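Local coordinates for CoA-binding domain-containing protein (Thermus thermophilus, PDB 1IUK) that is of unconfirmed function but probably binds coenzyme A through a Rossmann-like domain, at residues L74-P79 with V98-G103; A82-L87 with P107-A112. One frame throughout, in Å; residues are numbered along the deposited sequence.

Interaction 1. Residues L74-P79 with V98-G103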
ATOM      1  N   LEU A  74      -1.105   0.952  -3.517  1.00 11.36           N
ATOM      2  CA  LEU A  74       0.181   0.602  -2.926  1.00 12.61           C
ATOM      3  C   LEU A  74       0.096   1.117  -1.487  1.00 10.62           C
ATOM      4  O   LEU A  74       0.145   2.326  -1.248  1.00 11.73           O
ATOM      5  CB  LEU A  74       1.355   1.271  -3.661  1.00 11.87           C
ATOM      6  CG  LEU A  74       2.728   0.951  -3.044  1.00 11.84           C
ATOM      7  CD1 LEU A  74       3.062  -0.508  -3.261  1.00  9.80           C
ATOM      8  CD2 LEU A  74       3.795   1.843  -3.648  1.00 13.25           C
ATOM      9  N   ASP A  75      -0.088   0.195  -0.539  1.00 13.15           N
ATOM     10  CA  ASP A  75      -0.191   0.536   0.888  1.00 10.34           C
ATOM     11  C   ASP A  75       1.240   0.512   1.414  1.00 10.38           C
ATOM     12  O   ASP A  75       1.849  -0.551   1.517  1.00 11.47           O
ATOM     13  CB  ASP A  75      -1.043  -0.517   1.598  1.00 12.46           C
ATOM     14  CG  ASP A  75      -1.590  -0.045   2.938  1.00 12.54           C
ATOM     15  OD1 ASP A  75      -1.572   1.169   3.244  1.00 11.76           O
ATOM     16  OD2 ASP A  75      -2.058  -0.925   3.690  1.00 16.84           O
ATOM     17  N   VAL A  76       1.756   1.697   1.726  1.00 11.48           N
ATOM     18  CA  VAL A  76       3.129   1.872   2.173  1.00 12.29           C
ATOM     19  C   VAL A  76       3.328   1.972   3.678  1.00 11.28           C
ATOM     20  O   VAL A  76       2.812   2.882   4.333  1.00 11.92           O
ATOM     21  CB  VAL A  76       3.749   3.142   1.508  1.00 13.78           C
ATOM     22  CG1 VAL A  76       5.239   3.237   1.824  1.00 14.22           C
ATOM     23  CG2 VAL A  76       3.534   3.091  -0.006  1.00 13.67           C
ATOM     24  N   PHE A  77       4.110   1.042   4.209  1.00 14.06           N
ATOM     25  CA  PHE A  77       4.417   1.021   5.631  1.00 14.65           C
ATOM     26  C   PHE A  77       5.878   1.408   5.895  1.00 16.06           C
ATOM     27  O   PHE A  77       6.291   1.508   7.055  1.00 14.79           O
ATOM     28  CB  PHE A  77       4.138  -0.373   6.210  1.00 16.20           C
ATOM     29  CG  PHE A  77       2.666  -0.688   6.364  1.00 14.40           C
ATOM     30  CD1 PHE A  77       1.991  -0.383   7.550  1.00 15.13           C
ATOM     31  CD2 PHE A  77       1.959  -1.281   5.324  1.00 15.26           C
ATOM     32  CE1 PHE A  77       0.624  -0.668   7.690  1.00 14.00           C
ATOM     33  CE2 PHE A  77       0.593  -1.568   5.456  1.00 16.52           C
ATOM     34  CZ  PHE A  77      -0.071  -1.259   6.645  1.00 12.54           C
ATOM     35  N   ARG A  78       6.662   1.621   4.834  1.00 15.72           N
ATOM     36  CA  ARG A  78       8.076   1.995   5.012  1.00 13.50           C
ATOM     37  C   ARG A  78       8.173   3.433   5.513  1.00 12.08           C
ATOM     38  O   ARG A  78       7.413   4.296   5.083  1.00 15.37           O
ATOM     39  CB  ARG A  78       8.844   1.794   3.712  1.00 15.30           C
ATOM     40  CG  ARG A  78       8.636   0.399   3.121  1.00 19.25           C
ATOM     41  CD  ARG A  78       9.844  -0.509   3.273  1.00 23.74           C
ATOM     42  NE  ARG A  78      10.554  -0.298   4.523  1.00 30.24           N
ATOM     43  CZ  ARG A  78      11.848   0.003   4.609  1.00 35.11           C
ATOM     44  NH1 ARG A  78      12.589   0.133   3.513  1.00 37.03           N
ATOM     45  NH2 ARG A  78      12.409   0.174   5.798  1.00 33.57           N
ATOM     46  N   PRO A  79       9.108   3.704   6.448  1.00 13.94           N
ATOM     47  CA  PRO A  79       9.315   5.032   7.044  1.00 17.05           C
ATOM     48  C   PRO A  79       9.751   6.079   6.056  1.00 15.14           C
ATOM     49  O   PRO A  79      10.299   5.737   5.021  1.00 17.09           O
ATOM     50  CB  PRO A  79      10.358   4.795   8.137  1.00 17.02           C
ATOM     51  CG  PRO A  79      11.029   3.536   7.763  1.00 17.84           C
ATOM     52  CD  PRO A  79      10.062   2.710   6.968  1.00 14.56           C
ATOM     53  N   VAL A  98      -1.265   5.675  -4.242  1.00 12.86           N
ATOM     54  CA  VAL A  98      -0.249   5.412  -3.223  1.00 12.61           C
ATOM     55  C   VAL A  98      -0.802   5.866  -1.882  1.00 12.04           C
ATOM     56  O   VAL A  98      -1.237   7.005  -1.719  1.00 12.98           O
ATOM     57  CB  VAL A  98       1.084   6.142  -3.516  1.00 12.91           C
ATOM     58  CG1 VAL A  98       2.012   6.064  -2.303  1.00  8.41           C
ATOM     59  CG2 VAL A  98       1.749   5.490  -4.714  1.00 11.95           C
ATOM     60  N   TRP A  99      -0.785   4.946  -0.927  1.00 13.05           N
ATOM     61  CA  TRP A  99      -1.321   5.191   0.409  1.00 12.88           C
ATOM     62  C   TRP A  99      -0.214   5.128   1.456  1.00 12.09           C
ATOM     63  O   TRP A  99       0.301   4.046   1.742  1.00 13.65           O
ATOM     64  CB  TRP A  99      -2.377   4.115   0.722  1.00 14.56           C
ATOM     65  CG  TRP A  99      -3.206   4.364   1.954  1.00 15.43           C
ATOM     66  CD1 TRP A  99      -2.803   4.255   3.260  1.00 16.90           C
ATOM     67  CD2 TRP A  99      -4.571   4.800   1.990  1.00 16.98           C
ATOM     68  NE1 TRP A  99      -3.830   4.603   4.102  1.00 16.20           N
ATOM     69  CE2 TRP A  99      -4.927   4.943   3.350  1.00 17.82           C
ATOM     70  CE3 TRP A  99      -5.529   5.088   1.002  1.00 15.37           C
ATOM     71  CZ2 TRP A  99      -6.205   5.364   3.751  1.00 17.18           C
ATOM     72  CZ3 TRP A  99      -6.801   5.508   1.402  1.00 19.67           C
ATOM     73  CH2 TRP A  99      -7.123   5.642   2.767  1.00 16.00           C
ATOM     74  N   LEU A 100       0.158   6.273   2.017  1.00 11.71           N
ATOM     75  CA  LEU A 100       1.193   6.278   3.046  1.00 13.46           C
ATOM     76  C   LEU A 100       0.515   6.052   4.395  1.00 14.11           C
ATOM     77  O   LEU A 100      -0.354   6.836   4.804  1.00 13.17           O
ATOM     78  CB  LEU A 100       1.933   7.614   3.060  1.00 15.00           C
ATOM     79  CG  LEU A 100       2.594   8.012   1.735  1.00 14.34           C
ATOM     80  CD1 LEU A 100       3.396   9.302   1.954  1.00 17.13           C
ATOM     81  CD2 LEU A 100       3.484   6.868   1.215  1.00 13.22           C
ATOM     82  N   GLN A 101       0.912   4.984   5.080  1.00 14.84           N
ATOM     83  CA  GLN A 101       0.320   4.653   6.370  1.00 15.34           C
ATOM     84  C   GLN A 101       0.597   5.680   7.475  1.00 17.19           C
ATOM     85  O   GLN A 101       1.357   6.626   7.288  1.00 16.11           O
ATOM     86  CB  GLN A 101       0.775   3.256   6.785  1.00 12.50           C
ATOM     87  CG  GLN A 101       0.053   2.152   6.018  1.00 12.89           C
ATOM     88  CD  GLN A 101      -1.383   1.955   6.505  1.00 16.10           C
ATOM     89  OE1 GLN A 101      -1.643   1.927   7.712  1.00 20.15           O
ATOM     90  NE2 GLN A 101      -2.314   1.815   5.570  1.00 10.28           N
ATOM     91  N   SER A 102      -0.049   5.494   8.623  1.00 20.05           N
ATOM     92  CA  SER A 102       0.094   6.393   9.767  1.00 20.18           C
ATOM     93  C   SER A 102       1.533   6.754  10.143  1.00 16.61           C
ATOM     94  O   SER A 102       2.414   5.893  10.194  1.00 17.03           O
ATOM     95  CB  SER A 102      -0.605   5.780  10.984  1.00 24.92           C
ATOM     96  OG  SER A 102      -1.987   5.595  10.722  1.00 31.66           O
ATOM     97  N   GLY A 103       1.755   8.036  10.409  1.00 18.24           N
ATOM     98  CA  GLY A 103       3.079   8.506  10.788  1.00 20.40           C
ATOM     99  C   GLY A 103       4.084   8.575   9.648  1.00 22.80           C
ATOM    100  O   GLY A 103       5.290   8.680   9.884  1.00 22.17           O
TER
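Leu74 and Val98, Asp75 and Trp99, and Val76 and Leu100 pair across two neighbouring parallel strands of the Rossmann-like sheet. The strand axes lie 4.8 Å apart. Three backbone bonds join them. Trp99 N donates to Leu74 O, and Val76 N donates to Trp99 O at 2.8 Å, with an N-H...O angle of 170°. Gln101 N then reaches Val76 O at 2.9 Å, which carries the pairing just past the strand ends. The backbone of Asp75 points the other way and bonds to Ala17 and Leu19 of strand 15-19, so strand 73-76 is held from both edges.

On one face, Val76 CB packs against Leu100 CD2 at 3.7 Å, and Val76 CG2 meets Val98 CG1. The other face carries Asp75 and Trp99. The Asp75 carboxylate is buried, and its OD1 takes a bond from Gln101 NE2 through the syn lone pair. The 2.5 Å between these two atoms is unusually short, and its exact value is doubtful. The indole has its polar partner further on: Trp99 NE1 bonds to Arg124 O. Leu126 of helix 126-134 touches Asp75, Trp99 and Gln101.

The Gln101 chain bends at chi2, which turns the amide back toward Asp75. Its CG stands anti to the carbonyl carbon, chi1 -76°, and this lays Gln101 CG over the centre of the Phe77 ring in a CH-pi contact, 3.4 Å from the ring centroid.

Interaction 2. Residues A82-L87 with P107-A112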
ATOM      1  N   ALA A  82      13.105   6.162   4.206  1.00 22.91           N
ATOM      2  CA  ALA A  82      13.388   5.060   3.285  1.00 19.19           C
ATOM      3  C   ALA A  82      12.627   5.218   1.971  1.00 15.99           C
ATOM      4  O   ALA A  82      12.853   4.488   1.010  1.00 18.63           O
ATOM      5  CB  ALA A  82      13.000   3.718   3.944  1.00 18.77           C
ATOM      6  N   LEU A  83      11.728   6.183   1.928  1.00 16.25           N
ATOM      7  CA  LEU A  83      10.892   6.360   0.758  1.00 17.05           C
ATOM      8  C   LEU A  83      11.591   6.783  -0.524  1.00 17.83           C
ATOM      9  O   LEU A  83      11.309   6.235  -1.583  1.00 18.16           O
ATOM     10  CB  LEU A  83       9.752   7.331   1.089  1.00 17.73           C
ATOM     11  CG  LEU A  83       8.800   6.878   2.215  1.00 18.22           C
ATOM     12  CD1 LEU A  83       7.696   7.906   2.407  1.00 20.86           C
ATOM     13  CD2 LEU A  83       8.207   5.522   1.872  1.00 17.90           C
ATOM     14  N   MET A  84      12.504   7.745  -0.440  1.00 21.52           N
ATOM     15  CA  MET A  84      13.190   8.202  -1.647  1.00 21.83           C
ATOM     16  C   MET A  84      13.934   7.090  -2.388  1.00 22.42           C
ATOM     17  O   MET A  84      13.968   7.075  -3.613  1.00 25.79           O
ATOM     18  CB  MET A  84      14.134   9.351  -1.309  1.00 22.48           C
ATOM     19  CG  MET A  84      13.430  10.694  -1.127  1.00 21.23           C
ATOM     20  SD  MET A  84      12.163  11.129  -2.376  1.00 28.41           S
ATOM     21  CE  MET A  84      13.143  11.620  -3.760  1.00 26.51           C
ATOM     22  N   ASP A  85      14.509   6.139  -1.665  1.00 23.53           N
ATOM     23  CA  ASP A  85      15.224   5.044  -2.319  1.00 24.00           C
ATOM     24  C   ASP A  85      14.263   4.073  -2.994  1.00 24.87           C
ATOM     25  O   ASP A  85      14.682   3.198  -3.757  1.00 24.93           O
ATOM     26  CB  ASP A  85      16.084   4.285  -1.308  1.00 28.56           C
ATOM     27  CG  ASP A  85      17.222   5.134  -0.760  1.00 35.39           C
ATOM     28  OD1 ASP A  85      17.676   6.059  -1.471  1.00 39.22           O
ATOM     29  OD2 ASP A  85      17.661   4.882   0.383  1.00 36.72           O
ATOM     30  N   HIS A  86      12.971   4.216  -2.705  1.00 24.47           N
ATOM     31  CA  HIS A  86      11.958   3.340  -3.298  1.00 24.15           C
ATOM     32  C   HIS A  86      11.297   4.044  -4.490  1.00 20.18           C
ATOM     33  O   HIS A  86      10.685   3.397  -5.339  1.00 18.89           O
ATOM     34  CB  HIS A  86      10.849   2.997  -2.271  1.00 25.10           C
ATOM     35  CG  HIS A  86      11.211   1.922  -1.284  1.00 26.29           C
ATOM     36  ND1 HIS A  86      11.342   0.595  -1.635  1.00 26.60           N
ATOM     37  CD2 HIS A  86      11.402   1.973   0.058  1.00 26.12           C
ATOM     38  CE1 HIS A  86      11.596  -0.123  -0.553  1.00 28.76           C
ATOM     39  NE2 HIS A  86      11.637   0.689   0.488  1.00 28.07           N
ATOM     40  N   LEU A  87      11.419   5.369  -4.539  1.00 19.42           N
ATOM     41  CA  LEU A  87      10.796   6.158  -5.596  1.00 19.17           C
ATOM     42  C   LEU A  87      10.912   5.577  -6.994  1.00 17.09           C
ATOM     43  O   LEU A  87       9.924   5.521  -7.724  1.00 18.18           O
ATOM     44  CB  LEU A  87      11.327   7.592  -5.593  1.00 21.26           C
ATOM     45  CG  LEU A  87      10.277   8.713  -5.557  1.00 25.73           C
ATOM     46  CD1 LEU A  87      10.916  10.028  -5.965  1.00 22.48           C
ATOM     47  CD2 LEU A  87       9.104   8.390  -6.465  1.00 20.39           C
ATOM     48  N   PRO A 107       7.336  15.123   1.859  1.00 30.46           N
ATOM     49  CA  PRO A 107       7.120  16.187   0.878  1.00 31.51           C
ATOM     50  C   PRO A 107       7.660  15.914  -0.521  1.00 29.69           C
ATOM     51  O   PRO A 107       6.907  15.944  -1.497  1.00 27.49           O
ATOM     52  CB  PRO A 107       7.789  17.390   1.524  1.00 33.78           C
ATOM     53  CG  PRO A 107       7.570  17.163   2.976  1.00 33.44           C
ATOM     54  CD  PRO A 107       7.653  15.678   3.187  1.00 30.77           C
ATOM     55  N   GLU A 108       8.961  15.653  -0.621  1.00 29.56           N
ATOM     56  CA  GLU A 108       9.550  15.403  -1.924  1.00 29.47           C
ATOM     57  C   GLU A 108       8.958  14.153  -2.553  1.00 29.04           C
ATOM     58  O   GLU A 108       8.577  14.159  -3.723  1.00 30.37           O
ATOM     59  CB  GLU A 108      11.074  15.261  -1.821  1.00 32.09           C
ATOM     60  CG  GLU A 108      11.696  14.543  -3.021  1.00 36.01           C
ATOM     61  CD  GLU A 108      13.119  14.975  -3.320  1.00 38.96           C
ATOM     62  OE1 GLU A 108      13.845  15.335  -2.369  1.00 39.34           O
ATOM     63  OE2 GLU A 108      13.512  14.948  -4.509  1.00 39.93           O
ATOM     64  N   PHE A 109       8.888  13.076  -1.777  1.00 26.85           N
ATOM     65  CA  PHE A 109       8.347  11.820  -2.283  1.00 23.10           C
ATOM     66  C   PHE A 109       6.915  12.014  -2.760  1.00 21.35           C
ATOM     67  O   PHE A 109       6.525  11.510  -3.812  1.00 21.37           O
ATOM     68  CB  PHE A 109       8.395  10.757  -1.182  1.00 22.27           C
ATOM     69  CG  PHE A 109       7.909   9.406  -1.615  1.00 20.29           C
ATOM     70  CD1 PHE A 109       8.759   8.527  -2.284  1.00 18.25           C
ATOM     71  CD2 PHE A 109       6.596   9.001  -1.343  1.00 18.37           C
ATOM     72  CE1 PHE A 109       8.314   7.259  -2.680  1.00 19.81           C
ATOM     73  CE2 PHE A 109       6.142   7.738  -1.737  1.00 11.94           C
ATOM     74  CZ  PHE A 109       7.001   6.864  -2.405  1.00 17.97           C
ATOM     75  N   GLU A 110       6.137  12.757  -1.982  1.00 21.92           N
ATOM     76  CA  GLU A 110       4.743  13.003  -2.321  1.00 22.80           C
ATOM     77  C   GLU A 110       4.624  13.896  -3.540  1.00 24.73           C
ATOM     78  O   GLU A 110       3.761  13.683  -4.394  1.00 26.44           O
ATOM     79  CB  GLU A 110       4.028  13.631  -1.129  1.00 23.01           C
ATOM     80  CG  GLU A 110       3.879  12.663   0.051  1.00 25.24           C
ATOM     81  CD  GLU A 110       3.337  13.333   1.290  1.00 23.35           C
ATOM     82  OE1 GLU A 110       2.326  14.056   1.167  1.00 28.69           O
ATOM     83  OE2 GLU A 110       3.919  13.147   2.381  1.00 22.92           O
ATOM     84  N   LYS A 111       5.499  14.894  -3.624  1.00 27.42           N
ATOM     85  CA  LYS A 111       5.492  15.808  -4.756  1.00 27.76           C
ATOM     86  C   LYS A 111       5.862  15.066  -6.032  1.00 26.33           C
ATOM     87  O   LYS A 111       5.274  15.316  -7.079  1.00 27.30           O
ATOM     88  CB  LYS A 111       6.468  16.965  -4.533  1.00 31.41           C
ATOM     89  CG  LYS A 111       6.523  17.962  -5.699  1.00 39.19           C
ATOM     90  CD  LYS A 111       7.920  18.580  -5.867  1.00 42.73           C
ATOM     91  CE  LYS A 111       7.914  19.757  -6.847  1.00 45.48           C
ATOM     92  NZ  LYS A 111       6.687  20.606  -6.713  1.00 45.36           N
ATOM     93  N   ALA A 112       6.823  14.149  -5.949  1.00 23.26           N
ATOM     94  CA  ALA A 112       7.235  13.393  -7.130  1.00 22.70           C
ATOM     95  C   ALA A 112       6.106  12.531  -7.672  1.00 22.60           C
ATOM     96  O   ALA A 112       5.955  12.375  -8.887  1.00 21.57           O
ATOM     97  CB  ALA A 112       8.444  12.522  -6.818  1.00 21.81           C
TER
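Leu83 to Leu87 run as an irregular helical turn beside the regular helix 107-115, and Met84 and Phe109 bring the two backbones to a CA-CA distance of 6.1 Å. Both segments follow strands of the Rossmann-like sheet and pack on the same side of it. No hydrogen bond crosses between them. Within the turn, His86 N bonds to Leu83 O, while Ala112 N bonds to Glu108 O in the helix.

Phe109 fills the centre of the contact. Its CG lies anti to the backbone N, chi1 -178°, and this sends the ring across to the turn. Leu83 CB sits over one face, offset toward the rim, in a CH-pi contact 3.9 Å from the ring centroid. Leu87 CG approaches Phe109 CD1 obliquely at 3.6 Å. With an alanine at Phe109 the ring is lost, and Leu83 CB and Leu87 CG are likely to face a gap between turn and helix.

Met84 passes on the Glu108 side. Its chain bends at chi2 and chi3, and the terminal methyl CE meets Glu108 CG at 3.3 Å, the two side chains crossing at about a right angle. Further along the helix, Leu87 CD1 rests against Ala112 CB at 3.6 Å.

Overall arrangement
The centre of interaction 1 lies about 6 Å from the centre of the chain, deep in the domain, whereas that of interaction 2 lies about 14 Å from it, nearer the surface. The two follow the same pair of chain paths: strand 73-76 leads into helix 80-83, and strand 98-100 into helix 107-115. Interaction 1 therefore joins the strands, and interaction 2 joins what comes after them. The first adds backbone bonds and a buried carboxylate-amide pair to its apolar packing; the second has no hydrogen bond across it and rests on side-chain packing. They also touch directly. Val76 CG1 packs on Leu83 CD2, Leu100 CD1 packs on Glu110 CG, and Arg78 NH1 probably bonds to His86 NE2.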